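Local coordinates for HPV18 E7 (PDB 6IWD), which probably drives quiescent host cells into the cell cycle so that the virus can replicate its genome, and is seen here as its zinc-binding C-terminal domain, at residues C15-A20 with S45-W50; R8-C13 with E23-S28. One frame throughout, in Å; residues are numbered along the deposited sequence.

Contact 1: residues C15-A20 with S45-W50; sequences CCKCEA and SFVCPW. With ZN (zinc ion), chain F.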
# COMPACT_ATOMS: atom_id res chain seq x y z
N CYS B 15 19.68 0.24 4.17
CA CYS B 15 19.93 0.50 2.76
C CYS B 15 20.12 -0.81 2.00
O CYS B 15 20.81 -1.71 2.47
CB CYS B 15 21.16 1.39 2.58
SG CYS B 15 21.61 1.63 0.84
N CYS B 16 19.49 -0.91 0.84
CA CYS B 16 19.60 -2.14 0.07
C CYS B 16 20.92 -2.26 -0.68
O CYS B 16 21.12 -3.26 -1.38
CB CYS B 16 18.43 -2.26 -0.91
SG CYS B 16 18.29 -0.92 -2.12
N LYS B 17 21.82 -1.29 -0.54
CA LYS B 17 23.11 -1.34 -1.21
C LYS B 17 24.30 -1.46 -0.28
O LYS B 17 25.33 -1.98 -0.69
CB LYS B 17 23.30 -0.09 -2.09
CG LYS B 17 22.30 0.04 -3.21
CD LYS B 17 22.31 -1.20 -4.10
CE LYS B 17 20.90 -1.57 -4.52
NZ LYS B 17 20.67 -3.05 -4.53
N CYS B 18 24.20 -1.00 0.98
CA CYS B 18 25.40 -0.83 1.78
C CYS B 18 25.24 -1.14 3.27
O CYS B 18 26.16 -0.84 4.04
CB CYS B 18 25.93 0.59 1.65
SG CYS B 18 25.10 1.74 2.77
N GLU B 19 24.12 -1.70 3.71
CA GLU B 19 23.92 -2.14 5.09
C GLU B 19 23.77 -0.99 6.09
O GLU B 19 23.53 -1.24 7.27
CB GLU B 19 25.05 -3.06 5.56
CG GLU B 19 24.64 -4.30 6.34
CD GLU B 19 25.78 -5.32 6.42
OE1 GLU B 19 26.08 -5.81 7.53
OE2 GLU B 19 26.37 -5.63 5.37
N ALA B 20 23.92 0.27 5.66
CA ALA B 20 23.72 1.37 6.59
C ALA B 20 22.25 1.47 6.99
O ALA B 20 21.35 1.16 6.21
CB ALA B 20 24.18 2.70 5.98
N SER B 45 12.47 -1.22 -0.99
CA SER B 45 13.71 -0.98 -0.26
C SER B 45 14.16 0.45 -0.51
O SER B 45 13.94 0.99 -1.59
CB SER B 45 14.83 -1.95 -0.68
OG SER B 45 14.53 -3.30 -0.37
N PHE B 46 14.83 1.04 0.48
CA PHE B 46 15.37 2.38 0.35
C PHE B 46 16.88 2.35 0.14
O PHE B 46 17.58 1.45 0.60
CB PHE B 46 15.02 3.23 1.57
CG PHE B 46 13.61 3.71 1.57
CD1 PHE B 46 12.58 2.86 1.93
CD2 PHE B 46 13.31 5.00 1.15
CE1 PHE B 46 11.26 3.29 1.89
CE2 PHE B 46 12.01 5.45 1.12
CZ PHE B 46 10.97 4.60 1.50
N VAL B 47 17.36 3.35 -0.60
CA VAL B 47 18.78 3.55 -0.87
C VAL B 47 19.24 4.76 -0.07
O VAL B 47 18.61 5.83 -0.13
CB VAL B 47 19.03 3.77 -2.38
CG1 VAL B 47 20.52 3.89 -2.65
CG2 VAL B 47 18.42 2.63 -3.20
N CYS B 48 20.32 4.60 0.69
CA CYS B 48 20.81 5.69 1.52
C CYS B 48 21.32 6.82 0.64
O CYS B 48 21.52 6.63 -0.56
CB CYS B 48 21.89 5.19 2.49
SG CYS B 48 23.52 4.79 1.79
N PRO B 49 21.48 8.03 1.19
CA PRO B 49 21.90 9.15 0.33
C PRO B 49 23.25 8.93 -0.32
O PRO B 49 23.43 9.29 -1.49
CB PRO B 49 21.93 10.34 1.31
CG PRO B 49 20.92 9.98 2.34
CD PRO B 49 21.08 8.49 2.53
N TRP B 50 24.20 8.32 0.39
CA TRP B 50 25.52 8.11 -0.20
C TRP B 50 25.45 7.19 -1.41
O TRP B 50 25.94 7.53 -2.49
CB TRP B 50 26.49 7.54 0.84
CG TRP B 50 27.89 7.54 0.30
CD1 TRP B 50 28.82 8.52 0.45
CD2 TRP B 50 28.49 6.55 -0.54
NE1 TRP B 50 29.97 8.19 -0.22
CE2 TRP B 50 29.79 6.99 -0.84
CE3 TRP B 50 28.06 5.32 -1.06
CZ2 TRP B 50 30.67 6.25 -1.62
CZ3 TRP B 50 28.92 4.60 -1.84
CH2 TRP B 50 30.21 5.06 -2.12
ZN ZN F . 23.86 2.75 1.18

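Contact 2: residues R8-C13 with E23-S28; sequences RHTMLC and ELVVES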
# COMPACT_ATOMS: atom_id res chain seq x y z
N ARG B 8 3.03 11.03 14.18
CA ARG B 8 4.41 10.89 13.75
C ARG B 8 4.92 9.49 14.09
O ARG B 8 4.71 9.01 15.21
CB ARG B 8 5.30 11.95 14.40
CG ARG B 8 6.78 11.64 14.28
CD ARG B 8 7.61 12.88 14.10
NE ARG B 8 6.81 14.04 13.74
CZ ARG B 8 7.33 15.25 13.53
NH1 ARG B 8 8.64 15.42 13.65
NH2 ARG B 8 6.55 16.27 13.21
N HIS B 9 5.56 8.84 13.12
CA HIS B 9 6.14 7.52 13.30
C HIS B 9 7.54 7.51 12.70
O HIS B 9 7.82 8.22 11.73
CB HIS B 9 5.29 6.43 12.63
CG HIS B 9 3.83 6.56 12.91
ND1 HIS B 9 3.25 6.09 14.06
CD2 HIS B 9 2.83 7.10 12.17
CE1 HIS B 9 1.95 6.34 14.03
NE2 HIS B 9 1.67 6.96 12.90
N THR B 10 8.42 6.68 13.26
CA THR B 10 9.75 6.50 12.71
C THR B 10 9.89 5.08 12.19
O THR B 10 9.55 4.12 12.88
CB THR B 10 10.84 6.80 13.75
OG1 THR B 10 10.70 8.14 14.21
CG2 THR B 10 12.23 6.63 13.12
N MET B 11 10.39 4.96 10.96
CA MET B 11 10.66 3.67 10.34
C MET B 11 12.17 3.49 10.23
O MET B 11 12.84 4.27 9.55
CB MET B 11 10.02 3.58 8.95
CG MET B 11 8.51 3.64 8.95
SD MET B 11 7.76 2.05 9.37
CE MET B 11 8.55 0.98 8.17
N LEU B 12 12.69 2.45 10.89
CA LEU B 12 14.09 2.06 10.74
C LEU B 12 14.20 0.95 9.70
O LEU B 12 13.46 -0.03 9.76
CB LEU B 12 14.68 1.59 12.07
CG LEU B 12 14.91 2.70 13.09
CD1 LEU B 12 14.80 2.15 14.51
CD2 LEU B 12 16.27 3.33 12.85
N CYS B 13 15.10 1.12 8.75
CA CYS B 13 15.33 0.10 7.74
C CYS B 13 16.80 0.13 7.36
O CYS B 13 17.57 0.95 7.86
CB CYS B 13 14.41 0.32 6.53
SG CYS B 13 14.55 1.95 5.69
N GLU B 23 16.82 6.05 8.77
CA GLU B 23 15.74 6.50 9.64
C GLU B 23 14.79 7.35 8.80
O GLU B 23 15.16 8.44 8.35
CB GLU B 23 16.31 7.28 10.82
CG GLU B 23 15.71 6.94 12.16
CD GLU B 23 16.62 7.34 13.32
OE1 GLU B 23 17.79 6.89 13.35
OE2 GLU B 23 16.16 8.10 14.20
N LEU B 24 13.57 6.86 8.59
CA LEU B 24 12.53 7.60 7.89
C LEU B 24 11.49 8.06 8.91
O LEU B 24 11.04 7.27 9.74
CB LEU B 24 11.85 6.76 6.82
CG LEU B 24 12.73 6.13 5.76
CD1 LEU B 24 11.90 5.20 4.91
CD2 LEU B 24 13.37 7.22 4.91
N VAL B 25 11.13 9.33 8.85
CA VAL B 25 10.16 9.92 9.76
C VAL B 25 8.96 10.34 8.94
O VAL B 25 9.09 11.15 8.01
CB VAL B 25 10.76 11.10 10.55
CG1 VAL B 25 9.71 11.70 11.48
CG2 VAL B 25 11.99 10.62 11.32
N VAL B 26 7.80 9.78 9.25
CA VAL B 26 6.58 10.07 8.51
C VAL B 26 5.50 10.56 9.47
O VAL B 26 5.56 10.36 10.68
CB VAL B 26 6.07 8.83 7.72
CG1 VAL B 26 7.07 8.46 6.63
CG2 VAL B 26 5.84 7.66 8.66
N GLU B 27 4.50 11.22 8.89
CA GLU B 27 3.23 11.46 9.56
C GLU B 27 2.15 10.85 8.69
O GLU B 27 2.15 11.05 7.47
CB GLU B 27 2.97 12.95 9.79
CG GLU B 27 4.00 13.58 10.70
CD GLU B 27 3.56 14.93 11.23
OE1 GLU B 27 2.59 15.50 10.68
OE2 GLU B 27 4.19 15.42 12.19
N SER B 28 1.25 10.08 9.30
CA SER B 28 0.24 9.37 8.52
C SER B 28 -0.81 8.81 9.46
O SER B 28 -0.63 8.76 10.68
CB SER B 28 0.86 8.24 7.69
OG SER B 28 1.23 7.17 8.54

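Contact 1: residues C15-A20 with S45-W50
Cys16 meets Ser45 and Phe46 without touching the metal, whereas Cys15 and Cys48 come together at the zinc. The backbone N of Cys16 bonds to Phe46 O at 3.0 Å, while its side chain turns toward residues 45-47. Its CB lies 3.6 Å from Ser45 CB. The SG of Cys16, folded back between the backbone N and the carbonyl carbon (chi1 60°), rests on Val47 CG2 at 3.7 Å. Cys48 reaches across to the metal, its SG 2.2 Å from the zinc and 3.6 Å from Cys18 SG, a second ligand. Cys15 SG binds the zinc at a longer 2.5 Å. That sulfur also accepts two N-H bonds, one nearly straight from Cys48 N (3.2 Å, 172°) and one from Lys17 N, which probably stabilise its thiolate and fix its direction. Cys48 sits at the N-cap of helix 49-52, and Cys51 on that helix supplies the fourth ligand. Beyond the site, Lys17 NZ makes a salt bridge to Glu27 of the second subunit, whose strand also pairs with Ser45 and Phe46. Two CxxC pairs, one in a loop and one at a helix start, holding a single zinc make up the Cys4 site of the papillomavirus E7 zinc-binding domain.

Contact 2: residues R8-C13 with E23-S28
Met11 with Leu24 and His9 with Val26 form the two hydrogen-bonded pairs of this antiparallel hairpin, in which the strand segments run at 155° to each other. Each pair is closed by two backbone bonds; Met11 N to Leu24 O is the shortest at 2.7 Å, and Val26 N to His9 O measures 2.9 Å. The CA-H groups of Arg8, Thr10 and Val25 lean on carbonyls of these pairs, as where Thr10 CA comes 3.3 Å from Leu24 O.

The charged contact lies at the Arg8-Glu27 pair. Arg8 NH2 meets Glu27 OE2 at 2.7 Å in a salt bridge, coming from the anti side and tilted out of the carboxylate plane, and NE adds a weak bond to the same oxygen. The guanidinium and carboxylate planes stand 54° apart, so the groups are not laid flat together. The other oxygen, OE1, is taken by Lys17 of the second subunit. Nearby, the His9 ring turns its edge to Ser28 O, a polar contact short of a hydrogen bond.

Apolar contacts occur on both faces. On the face of Arg8, Thr10 and Leu12, Arg8 CD rests on Val25 CG1 at 3.6 Å. Glu23 CG touches two methyls, Thr10 CG2 at 3.6 Å and Leu12 CD2 at 3.7 Å; Thr10 CG2 gets there by standing anti to the backbone N, and the Leu12 and Glu23 side chains run alongside each other. On the other face, Met11 CB faces Leu24 CB, and helix 30-41 touches Met11 through Phe40 and His9 through Leu33.

One face thus buries Met11, Leu24 and Val26, while on the other Arg8 and Glu23 lay aliphatic parts beside Val25, Thr10 and Leu12. Sharing the Glu27 carboxylate between Arg8 and that lysine probably favours its ionised form and links the hairpin to the second subunit.

From the N terminus, strand 7-14 enters contact 2 first and then runs directly into the 15-20 loop of contact 1. The chain returns along strand 21-28, closing contact 2 as a hairpin whose turn carries the first two zinc ligands. Helix 30-41 then leads to residues 45-50, which close contact 1 over a loop of 24 intervening residues. Since the segments alternate in sequence, the two contacts cross rather than nest. Their centres are 16 Å apart, on opposite sides of the chain's centre, yet they touch where Phe46 packs on Leu24. Contact 2 holds the hairpin strands together, contact 1 ties their loop to strand 45-46 and the start of helix 49-52, and both meet the second subunit.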